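Local coordinates for protein endoglucanase (Clostridium thermocellum, PDB 2C4X) that probably degrades cellulose as a whole enzyme and is represented here by its C-terminal PKD and CBM44 domains, the latter recognising beta-glucan chains and xyloglucan, at residues G98-T109 / N126-G137; T158-M166 / Y246-E254. The protein carries 1 engineered substitution. All blocks are in the same frame, centred on the assembly; numbering follows the deposited sequence.

Interaction 1: G98-T109 / N126-G137. With CA (calcium ion), chain C; EDO (1,2-ethanediol), chain E.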
loop_
_atom_site.group_PDB
_atom_site.type_symbol
_atom_site.label_atom_id
_atom_site.label_comp_id
_atom_site.label_asym_id
_atom_site.label_seq_id
_atom_site.Cartn_x
_atom_site.Cartn_y
_atom_site.Cartn_z
ATOM N N GLY A 98 -14.158 -3.155 1.561
ATOM C CA GLY A 98 -14.032 -1.702 1.547
ATOM C C GLY A 98 -12.627 -1.213 1.232
ATOM O O GLY A 98 -11.704 -2.008 1.027
ATOM N N ASP A 99 -12.476 0.106 1.206
ATOM C CA ASP A 99 -11.236 0.759 0.811
ATOM C C ASP A 99 -11.193 2.112 1.513
ATOM O O ASP A 99 -11.957 3.018 1.174
ATOM C CB ASP A 99 -11.221 0.932 -0.712
ATOM C CG ASP A 99 -9.918 1.520 -1.245
ATOM O OD1 ASP A 99 -9.030 1.922 -0.465
ATOM O OD2 ASP A 99 -9.794 1.584 -2.487
ATOM N N ASN A 100 -10.316 2.225 2.508
ATOM C CA ASN A 100 -10.167 3.453 3.288
ATOM C C ASN A 100 -9.035 4.360 2.776
ATOM O O ASN A 100 -8.576 5.256 3.492
ATOM C CB ASN A 100 -9.971 3.125 4.779
ATOM C CG ASN A 100 -11.170 2.408 5.387
ATOM O OD1 ASN A 100 -11.016 1.434 6.144
ATOM N ND2 ASN A 100 -12.376 2.885 5.064
ATOM N N SER A 101 -8.595 4.127 1.540
ATOM C CA SER A 101 -7.560 4.949 0.907
ATOM C C SER A 101 -7.990 6.406 0.808
ATOM O O SER A 101 -9.188 6.709 0.751
ATOM C CB SER A 101 -7.248 4.434 -0.497
ATOM O OG SER A 101 -6.684 3.138 -0.444
ATOM N N LYS A 102 -7.004 7.299 0.787
ATOM C CA LYS A 102 -7.234 8.722 0.531
ATOM C C LYS A 102 -8.043 8.915 -0.754
ATOM O O LYS A 102 -8.980 9.713 -0.788
ATOM C CB LYS A 102 -5.899 9.488 0.465
ATOM C CG LYS A 102 -5.165 9.602 1.815
ATOM C CD LYS A 102 -5.888 10.544 2.768
ATOM C CE LYS A 102 -5.151 10.712 4.081
ATOM N NZ LYS A 102 -5.200 9.477 4.913
ATOM N N PHE A 103 -7.675 8.186 -1.805
ATOM C CA PHE A 103 -8.491 8.111 -3.018
ATOM C C PHE A 103 -8.898 6.667 -3.270
ATOM O O PHE A 103 -8.115 5.857 -3.772
ATOM C CB PHE A 103 -7.777 8.748 -4.211
ATOM C CG PHE A 103 -7.726 10.247 -4.134
ATOM C CD1 PHE A 103 -8.819 11.013 -4.552
ATOM C CD2 PHE A 103 -6.611 10.892 -3.611
ATOM C CE1 PHE A 103 -8.794 12.405 -4.469
ATOM C CE2 PHE A 103 -6.571 12.293 -3.525
ATOM C CZ PHE A 103 -7.670 13.045 -3.947
ATOM N N ASN A 104 -10.133 6.360 -2.880
ATOM C CA ASN A 104 -10.636 4.987 -2.850
ATOM C C ASN A 104 -11.719 4.716 -3.887
ATOM O O ASN A 104 -11.998 3.554 -4.219
ATOM C CB ASN A 104 -11.142 4.647 -1.444
ATOM C CG ASN A 104 -12.204 5.619 -0.948
ATOM O OD1 ASN A 104 -13.328 5.649 -1.460
ATOM N ND2 ASN A 104 -11.857 6.407 0.066
ATOM N N PHE A 105 -12.330 5.803 -4.360
ATOM C CA PHE A 105 -13.320 5.805 -5.444
ATOM C C PHE A 105 -14.606 5.004 -5.170
ATOM O O PHE A 105 -15.369 4.704 -6.091
ATOM C CB PHE A 105 -12.663 5.422 -6.773
ATOM C CG PHE A 105 -11.451 6.246 -7.087
ATOM C CD1 PHE A 105 -11.589 7.583 -7.470
ATOM C CD2 PHE A 105 -10.173 5.707 -6.964
ATOM C CE1 PHE A 105 -10.476 8.370 -7.744
ATOM C CE2 PHE A 105 -9.042 6.486 -7.242
ATOM C CZ PHE A 105 -9.195 7.819 -7.629
ATOM N N GLU A 106 -14.857 4.708 -3.897
ATOM C CA GLU A 106 -16.014 3.899 -3.493
ATOM C C GLU A 106 -17.334 4.674 -3.495
ATOM O O GLU A 106 -18.411 4.070 -3.401
ATOM C CB GLU A 106 -15.777 3.237 -2.123
ATOM C CG GLU A 106 -14.506 2.371 -2.042
ATOM C CD GLU A 106 -14.542 1.170 -2.980
ATOM O OE1 GLU A 106 -15.556 0.448 -3.010
ATOM O OE2 GLU A 106 -13.548 0.941 -3.694
ATOM N N ASP A 107 -17.258 6.001 -3.599
ATOM C CA ASP A 107 -18.467 6.828 -3.672
ATOM C C ASP A 107 -18.998 6.988 -5.104
ATOM O O ASP A 107 -20.010 7.659 -5.322
ATOM C CB ASP A 107 -18.263 8.194 -2.988
ATOM C CG ASP A 107 -17.271 9.097 -3.721
ATOM O OD1 ASP A 107 -16.714 8.702 -4.773
ATOM O OD2 ASP A 107 -17.042 10.225 -3.230
ATOM N N GLY A 108 -18.315 6.373 -6.070
ATOM C CA GLY A 108 -18.762 6.367 -7.467
ATOM C C GLY A 108 -18.320 7.578 -8.272
ATOM O O GLY A 108 -18.633 7.697 -9.459
ATOM N N THR A 109 -17.567 8.453 -7.615
ATOM C CA THR A 109 -17.145 9.745 -8.141
ATOM C C THR A 109 -15.766 9.638 -8.813
ATOM O O THR A 109 -15.071 8.627 -8.669
ATOM C CB THR A 109 -17.155 10.777 -6.971
ATOM O OG1 THR A 109 -18.512 11.036 -6.591
ATOM C CG2 THR A 109 -16.515 12.073 -7.323
ATOM N N ASN A 126 -15.474 6.126 -13.317
ATOM C CA ASN A 126 -15.504 5.282 -12.134
ATOM C C ASN A 126 -16.100 3.917 -12.492
ATOM O O ASN A 126 -17.213 3.833 -13.022
ATOM C CB ASN A 126 -16.284 5.959 -11.004
ATOM C CG ASN A 126 -16.238 5.165 -9.707
ATOM O OD1 ASN A 126 -16.715 4.035 -9.650
ATOM N ND2 ASN A 126 -15.666 5.754 -8.664
ATOM N N THR A 127 -15.353 2.856 -12.191
ATOM C CA THR A 127 -15.663 1.514 -12.686
ATOM C C THR A 127 -15.745 0.453 -11.586
ATOM O O THR A 127 -15.128 0.598 -10.533
ATOM C CB THR A 127 -14.616 1.058 -13.746
ATOM O OG1 THR A 127 -15.035 -0.178 -14.338
ATOM C CG2 THR A 127 -13.233 0.865 -13.118
ATOM N N THR A 128 -16.507 -0.607 -11.847
ATOM C CA THR A 128 -16.512 -1.801 -11.007
ATOM C C THR A 128 -15.794 -2.964 -11.707
ATOM O O THR A 128 -15.691 -4.057 -11.143
ATOM C CB THR A 128 -17.955 -2.253 -10.629
ATOM O OG1 THR A 128 -18.722 -2.473 -11.819
ATOM C CG2 THR A 128 -18.663 -1.210 -9.768
ATOM N N GLU A 129 -15.300 -2.731 -12.926
ATOM C CA GLU A 129 -14.678 -3.784 -13.738
ATOM C C GLU A 129 -13.397 -4.331 -13.114
ATOM O O GLU A 129 -13.184 -5.548 -13.085
ATOM C CB GLU A 129 -14.421 -3.300 -15.171
ATOM C CG GLU A 129 -15.695 -3.170 -16.007
ATOM C CD GLU A 129 -15.484 -2.478 -17.353
ATOM O OE1 GLU A 129 -14.330 -2.152 -17.715
ATOM O OE2 GLU A 129 -16.498 -2.267 -18.059
ATOM N N LYS A 130 -12.554 -3.419 -12.626
ATOM C CA LYS A 130 -11.356 -3.761 -11.872
ATOM C C LYS A 130 -11.179 -2.766 -10.732
ATOM O O LYS A 130 -11.394 -1.563 -10.905
ATOM C CB LYS A 130 -10.106 -3.717 -12.762
ATOM C CG LYS A 130 -10.030 -4.787 -13.835
ATOM C CD LYS A 130 -8.672 -4.782 -14.534
ATOM C CE LYS A 130 -8.748 -5.505 -15.883
ATOM N NZ LYS A 130 -9.105 -6.952 -15.755
ATOM N N ALA A 131 -10.784 -3.271 -9.569
ATOM C CA ALA A 131 -10.415 -2.424 -8.441
ATOM C C ALA A 131 -9.272 -3.083 -7.697
ATOM O O ALA A 131 -9.127 -4.313 -7.741
ATOM C CB ALA A 131 -11.600 -2.212 -7.518
ATOM N N PHE A 132 -8.448 -2.273 -7.037
ATOM C CA PHE A 132 -7.363 -2.807 -6.220
ATOM C C PHE A 132 -7.876 -3.144 -4.821
ATOM O O PHE A 132 -7.511 -4.172 -4.246
ATOM C CB PHE A 132 -6.163 -1.842 -6.151
ATOM C CG PHE A 132 -5.044 -2.349 -5.291
ATOM C CD1 PHE A 132 -4.180 -3.335 -5.766
ATOM C CD2 PHE A 132 -4.879 -1.877 -3.992
ATOM C CE1 PHE A 132 -3.155 -3.836 -4.961
ATOM C CE2 PHE A 132 -3.864 -2.373 -3.174
ATOM C CZ PHE A 132 -2.993 -3.350 -3.662
ATOM N N LYS A 133 -8.710 -2.262 -4.279
ATOM C CA LYS A 133 -9.372 -2.476 -2.998
ATOM C C LYS A 133 -10.804 -1.992 -3.096
ATOM O O LYS A 133 -11.077 -0.992 -3.758
ATOM C CB LYS A 133 -8.671 -1.713 -1.878
ATOM C CG LYS A 133 -7.612 -2.495 -1.141
ATOM C CD LYS A 133 -7.292 -1.842 0.203
ATOM C CE LYS A 133 -6.625 -0.481 0.033
ATOM N NZ LYS A 133 -6.158 0.051 1.356
ATOM N N GLY A 134 -11.713 -2.694 -2.428
ATOM C CA GLY A 134 -13.119 -2.338 -2.465
ATOM C C GLY A 134 -13.722 -2.775 -3.780
ATOM O O GLY A 134 -13.183 -3.653 -4.465
ATOM N N GLU A 135 -14.833 -2.151 -4.147
ATOM C CA GLU A 135 -15.549 -2.561 -5.342
ATOM C C GLU A 135 -15.264 -1.671 -6.554
ATOM O O GLU A 135 -15.559 -2.054 -7.683
ATOM C CB GLU A 135 -17.048 -2.646 -5.054
ATOM C CG GLU A 135 -17.427 -3.756 -4.060
ATOM C CD GLU A 135 -18.809 -3.565 -3.463
ATOM O OE1 GLU A 135 -19.258 -2.402 -3.358
ATOM O OE2 GLU A 135 -19.449 -4.575 -3.092
ATOM N N ARG A 136 -14.654 -0.508 -6.325
ATOM C CA ARG A 136 -14.536 0.502 -7.380
ATOM C C ARG A 136 -13.140 1.102 -7.531
ATOM O O ARG A 136 -12.324 1.033 -6.621
ATOM C CB ARG A 136 -15.552 1.622 -7.153
ATOM C CG ARG A 136 -16.997 1.179 -7.264
ATOM C CD ARG A 136 -17.949 2.328 -7.029
ATOM N NE ARG A 136 -19.303 1.942 -7.403
ATOM C CZ ARG A 136 -19.827 2.091 -8.616
ATOM N NH1 ARG A 136 -19.118 2.636 -9.604
ATOM N NH2 ARG A 136 -21.075 1.689 -8.840
ATOM N N GLY A 137 -12.887 1.680 -8.701
ATOM C CA GLY A 137 -11.655 2.412 -8.983
ATOM C C GLY A 137 -11.894 3.264 -10.214
ATOM O O GLY A 137 -13.040 3.469 -10.614
HETATM CA CA CA C . -11.284 1.289 -4.469
HETATM C C1 EDO E . -13.803 10.257 -4.027
HETATM O O1 EDO E . -14.068 9.369 -5.127
HETATM C C2 EDO E . -12.370 10.080 -3.541
HETATM O O2 EDO E . -12.090 8.689 -3.400
HETATM O O HOH W 1 -7.332 1.673 3.547
HETATM O O HOH W 2 -4.374 1.840 0.834
#
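A calcium site in the beta-sandwich CBM44 module joins these two loops through Asp99, Asn104 and Glu106 on one side and Lys133 and Arg136 on the other. Asp99 OD2 lies 2.5 Å from the calcium ion. Glu106 OE2 and the carbonyl oxygens of Asn104, Lys133 and Arg136 are also bound. Both carboxylate oxygens of Asp248, on strand 241-251, complete seven oxygen ligands. Glu106 does two jobs. Its chain folds back at chi2 (-63°), bringing the carboxylate over Gly134, and the backbone N atoms of the next two residues donate to it on the syn side, both somewhat out of the carboxylate plane. Glu135 N is 2.9 Å from Glu106 OE1, and Arg136 N is 3.2 Å from the metal-bound Glu106 OE2. The carboxylate is thus held by the metal and by the opposite backbone.

The other oxygen of Asp99 is gripped within its own loop. Ser101 N approaches Asp99 OD1 from above the carboxylate plane, while Ser101 OG lies 2.6 Å from Asp99 OD1, on its syn lone pair. Lys133 crosses Asp99 at about a right angle, and its NZ makes a long salt bridge to Asp99 OD1, 3.9 Å. A water links Lys133 NZ to Ser101 OG.

Asn126 ties down the turn from Phe105 to Gly108. Asn126 ND2 donates to Phe105 O at 2.8 Å, in plane and on a lone pair, and to Thr109 O at 2.9 Å; chi1 of -175° carries the amide away from its own N toward the turn. Asn126 OD1 in turn accepts from Arg136 NH1, meeting the guanidinium edge in plane. Two loops pinned by one calcium, with Asx turns at Asp99 and Asn104, are consistent with the structural calcium site of beta-sandwich carbohydrate-binding modules.

Interaction 2: T158-M166 / Y246-E254. With CA (calcium ion), chain C.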
loop_
_atom_site.group_PDB
_atom_site.type_symbol
_atom_site.label_atom_id
_atom_site.label_comp_id
_atom_site.label_asym_id
_atom_site.label_seq_id
_atom_site.Cartn_x
_atom_site.Cartn_y
_atom_site.Cartn_z
ATOM N N THR A 158 -3.813 22.275 -2.006
ATOM C CA THR A 158 -2.772 21.545 -1.274
ATOM C C THR A 158 -3.205 20.094 -1.021
ATOM O O THR A 158 -4.071 19.828 -0.190
ATOM C CB THR A 158 -2.300 22.269 0.028
ATOM O OG1 THR A 158 -2.589 21.472 1.179
ATOM C CG2 THR A 158 -2.930 23.660 0.167
ATOM N N ILE A 159 -2.614 19.164 -1.764
ATOM C CA ILE A 159 -3.014 17.762 -1.696
ATOM C C ILE A 159 -2.280 17.040 -0.558
ATOM O O ILE A 159 -2.908 16.390 0.273
ATOM C CB ILE A 159 -2.833 17.043 -3.062
ATOM C CG1 ILE A 159 -3.550 17.831 -4.170
ATOM C CG2 ILE A 159 -3.331 15.592 -2.988
ATOM C CD1 ILE A 159 -3.246 17.372 -5.590
ATOM N N VAL A 160 -0.956 17.165 -0.523
ATOM C CA VAL A 160 -0.134 16.549 0.527
ATOM C C VAL A 160 0.850 17.550 1.129
ATOM O O VAL A 160 1.258 18.503 0.464
ATOM C CB VAL A 160 0.632 15.290 0.017
ATOM C CG1 VAL A 160 -0.343 14.212 -0.408
ATOM C CG2 VAL A 160 1.557 15.628 -1.141
ATOM N N VAL A 161 1.213 17.350 2.394
ATOM C CA VAL A 161 2.270 18.154 2.994
ATOM C C VAL A 161 3.627 17.657 2.479
ATOM O O VAL A 161 3.780 16.464 2.205
ATOM C CB VAL A 161 2.217 18.184 4.561
ATOM C CG1 VAL A 161 0.860 18.702 5.050
ATOM C CG2 VAL A 161 2.538 16.822 5.166
ATOM N N PRO A 162 4.602 18.572 2.314
ATOM C CA PRO A 162 5.959 18.170 1.933
ATOM C C PRO A 162 6.528 17.068 2.834
ATOM O O PRO A 162 6.357 17.107 4.056
ATOM C CB PRO A 162 6.756 19.464 2.094
ATOM C CG PRO A 162 5.758 20.539 1.848
ATOM C CD PRO A 162 4.485 20.037 2.452
ATOM N N GLY A 163 7.189 16.089 2.222
ATOM C CA GLY A 163 7.751 14.950 2.951
ATOM C C GLY A 163 6.912 13.684 2.850
ATOM O O GLY A 163 7.363 12.611 3.247
ATOM N N THR A 164 5.697 13.812 2.315
ATOM C CA THR A 164 4.726 12.705 2.263
ATOM C C THR A 164 5.039 11.691 1.163
ATOM O O THR A 164 5.314 12.065 0.021
ATOM C CB THR A 164 3.289 13.243 2.031
ATOM O OG1 THR A 164 2.970 14.216 3.032
ATOM C CG2 THR A 164 2.237 12.114 2.049
ATOM N N THR A 165 4.988 10.409 1.509
ATOM C CA THR A 165 5.097 9.359 0.511
ATOM C C THR A 165 3.697 8.889 0.122
ATOM O O THR A 165 2.926 8.435 0.968
ATOM C CB THR A 165 5.959 8.181 1.005
ATOM O OG1 THR A 165 7.274 8.655 1.318
ATOM C CG2 THR A 165 6.061 7.087 -0.055
HETATM N N MSE A 166 3.380 9.028 -1.162
HETATM C CA MSE A 166 2.122 8.550 -1.724
HETATM C C MSE A 166 2.327 7.180 -2.354
HETATM O O MSE A 166 3.368 6.928 -2.962
HETATM C CB MSE A 166 1.630 9.514 -2.806
HETATM C CG MSE A 166 1.170 10.874 -2.314
HETATM SE SE MSE A 166 1.507 12.253 -3.682
HETATM C CE MSE A 166 3.385 12.591 -3.197
ATOM N N TYR A 246 -6.101 1.079 -15.284
ATOM C CA TYR A 246 -6.931 1.183 -14.094
ATOM C C TYR A 246 -6.116 1.761 -12.945
ATOM O O TYR A 246 -4.930 1.454 -12.794
ATOM C CB TYR A 246 -7.525 -0.176 -13.718
ATOM C CG TYR A 246 -8.434 -0.754 -14.780
ATOM C CD1 TYR A 246 -7.911 -1.469 -15.855
ATOM C CD2 TYR A 246 -9.814 -0.577 -14.716
ATOM C CE1 TYR A 246 -8.741 -1.997 -16.842
ATOM C CE2 TYR A 246 -10.651 -1.103 -15.695
ATOM C CZ TYR A 246 -10.107 -1.816 -16.754
ATOM O OH TYR A 246 -10.924 -2.350 -17.726
ATOM N N VAL A 247 -6.760 2.615 -12.159
ATOM C CA VAL A 247 -6.113 3.330 -11.058
ATOM C C VAL A 247 -7.020 3.275 -9.840
ATOM O O VAL A 247 -8.214 3.553 -9.939
ATOM C CB VAL A 247 -5.841 4.821 -11.407
ATOM C CG1 VAL A 247 -5.147 5.529 -10.245
ATOM C CG2 VAL A 247 -5.013 4.947 -12.694
ATOM N N ASP A 248 -6.453 2.923 -8.693
ATOM C CA ASP A 248 -7.247 2.800 -7.471
ATOM C C ASP A 248 -6.366 2.909 -6.257
ATOM O O ASP A 248 -5.155 2.699 -6.345
ATOM C CB ASP A 248 -8.002 1.459 -7.428
ATOM C CG ASP A 248 -9.081 1.423 -6.352
ATOM O OD1 ASP A 248 -9.539 2.505 -5.918
ATOM O OD2 ASP A 248 -9.485 0.314 -5.928
ATOM N N ALA A 249 -6.993 3.246 -5.132
ATOM C CA ALA A 249 -6.381 3.150 -3.808
ATOM C C ALA A 249 -5.087 3.955 -3.693
ATOM O O ALA A 249 -4.077 3.462 -3.168
ATOM C CB ALA A 249 -6.167 1.680 -3.412
ATOM N N ILE A 250 -5.125 5.190 -4.193
ATOM C CA ILE A 250 -4.037 6.146 -3.958
ATOM C C ILE A 250 -4.102 6.556 -2.490
ATOM O O ILE A 250 -5.154 6.980 -1.993
ATOM C CB ILE A 250 -4.117 7.381 -4.880
ATOM C CG1 ILE A 250 -4.189 6.945 -6.348
ATOM C CG2 ILE A 250 -2.913 8.293 -4.655
ATOM C CD1 ILE A 250 -4.567 8.067 -7.311
ATOM N N ASP A 251 -2.985 6.396 -1.790
ATOM C CA ASP A 251 -2.994 6.473 -0.338
ATOM C C ASP A 251 -1.721 7.083 0.234
ATOM O O ASP A 251 -0.641 6.977 -0.355
ATOM C CB ASP A 251 -3.202 5.069 0.248
ATOM C CG ASP A 251 -3.862 5.095 1.609
ATOM O OD1 ASP A 251 -4.400 6.158 2.001
ATOM O OD2 ASP A 251 -3.853 4.045 2.288
ATOM N N TRP A 252 -1.871 7.727 1.387
ATOM C CA TRP A 252 -0.743 8.247 2.156
ATOM C C TRP A 252 -1.179 8.436 3.604
ATOM O O TRP A 252 -2.370 8.323 3.920
ATOM C CB TRP A 252 -0.204 9.560 1.566
ATOM C CG TRP A 252 -1.208 10.674 1.537
ATOM C CD1 TRP A 252 -1.506 11.543 2.557
ATOM C CD2 TRP A 252 -2.054 11.040 0.437
ATOM N NE1 TRP A 252 -2.486 12.421 2.155
ATOM C CE2 TRP A 252 -2.840 12.137 0.860
ATOM C CE3 TRP A 252 -2.223 10.547 -0.867
ATOM C CZ2 TRP A 252 -3.785 12.749 0.026
ATOM C CZ3 TRP A 252 -3.161 11.161 -1.698
ATOM C CH2 TRP A 252 -3.928 12.250 -1.244
ATOM N N LEU A 253 -0.208 8.731 4.467
ATOM C CA LEU A 253 -0.445 8.922 5.891
ATOM C C LEU A 253 -0.590 10.387 6.280
ATOM O O LEU A 253 0.092 11.253 5.736
ATOM C CB LEU A 253 0.698 8.299 6.702
ATOM C CG LEU A 253 0.800 6.773 6.793
ATOM C CD1 LEU A 253 2.225 6.354 7.152
ATOM C CD2 LEU A 253 -0.200 6.206 7.801
ATOM N N GLU A 254 -1.468 10.632 7.253
ATOM C CA GLU A 254 -1.714 11.951 7.873
ATOM C C GLU A 254 -2.615 12.827 7.008
ATOM O O GLU A 254 -3.820 12.912 7.266
ATOM C CB GLU A 254 -0.416 12.693 8.255
ATOM C CG GLU A 254 0.513 11.922 9.196
ATOM C CD GLU A 254 1.244 12.816 10.201
ATOM O OE1 GLU A 254 0.931 14.026 10.287
ATOM O OE2 GLU A 254 2.128 12.302 10.924
HETATM CA CA CA C . -11.284 1.289 -4.469
HETATM O O HOH W 3 1.461 13.451 5.096
HETATM O O HOH W 4 2.533 8.429 3.706
HETATM O O HOH W 5 2.107 5.679 0.982
#
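Trp252 carries this contact, with Met166 and Thr164 as its main partners. Its CG sits between the backbone N and the carbonyl carbon (chi1 61°), which turns the indole back over the segment 158-166. Val160 CG1 stands over one ring face, 3.7 Å from the centroid of the five-membered ring of Trp252, a CH-pi contact. Met166, present as selenomethionine, runs side by side with Trp252 and points the same way. Met166 CG meets Trp252 CE3 at 3.7 Å. Thr164 comes in obliquely and lays its methyl CG2 3.6 Å from Trp252 CB. Ile159 CG2 reaches the far end of the indole at Trp252 CH2, 3.8 Å.

Polar links between the segments run through water. One water donates to Thr164 OG1 and Leu253 O, and another joins Thr165 O to Leu253 N. Met166 CA also makes a CA-H...O contact with Asp251 O. Val161 O accepts from Thr164 N, closing a type II turn, and also from Thr164 OG1 at 2.5 Å.

The contact lies where strands 165-172 and 241-251 part at one end of their sheet. Met231, from strand 229-238 of the other sheet, touches Trp252, Met166 and Ile159, while Ile185 of strand 178-187 touches Val160 and Met166.

In the fold
Both contacts belong to the CBM44 module and meet on strand 241-251. Asp248, from the segment 246-254 of interaction 2, binds the calcium of interaction 1 and accepts from Phe132 N. Farther along, Phe103 N lies 2.8 Å from Ile250 O, a probable hydrogen bond. Lys102 N donates to Asp251 OD1, and Lys102 NZ to Trp252 O; the Lys102 side chain also makes a cation-pi contact with the indole. Both contacts are partly buried, but their chemistry differs. Interaction 1 joins loops by metal bonds, carboxylates and amides. Interaction 2 is mainly apolar, packing an indole against buried Val160 and Met166, with water at its outer side.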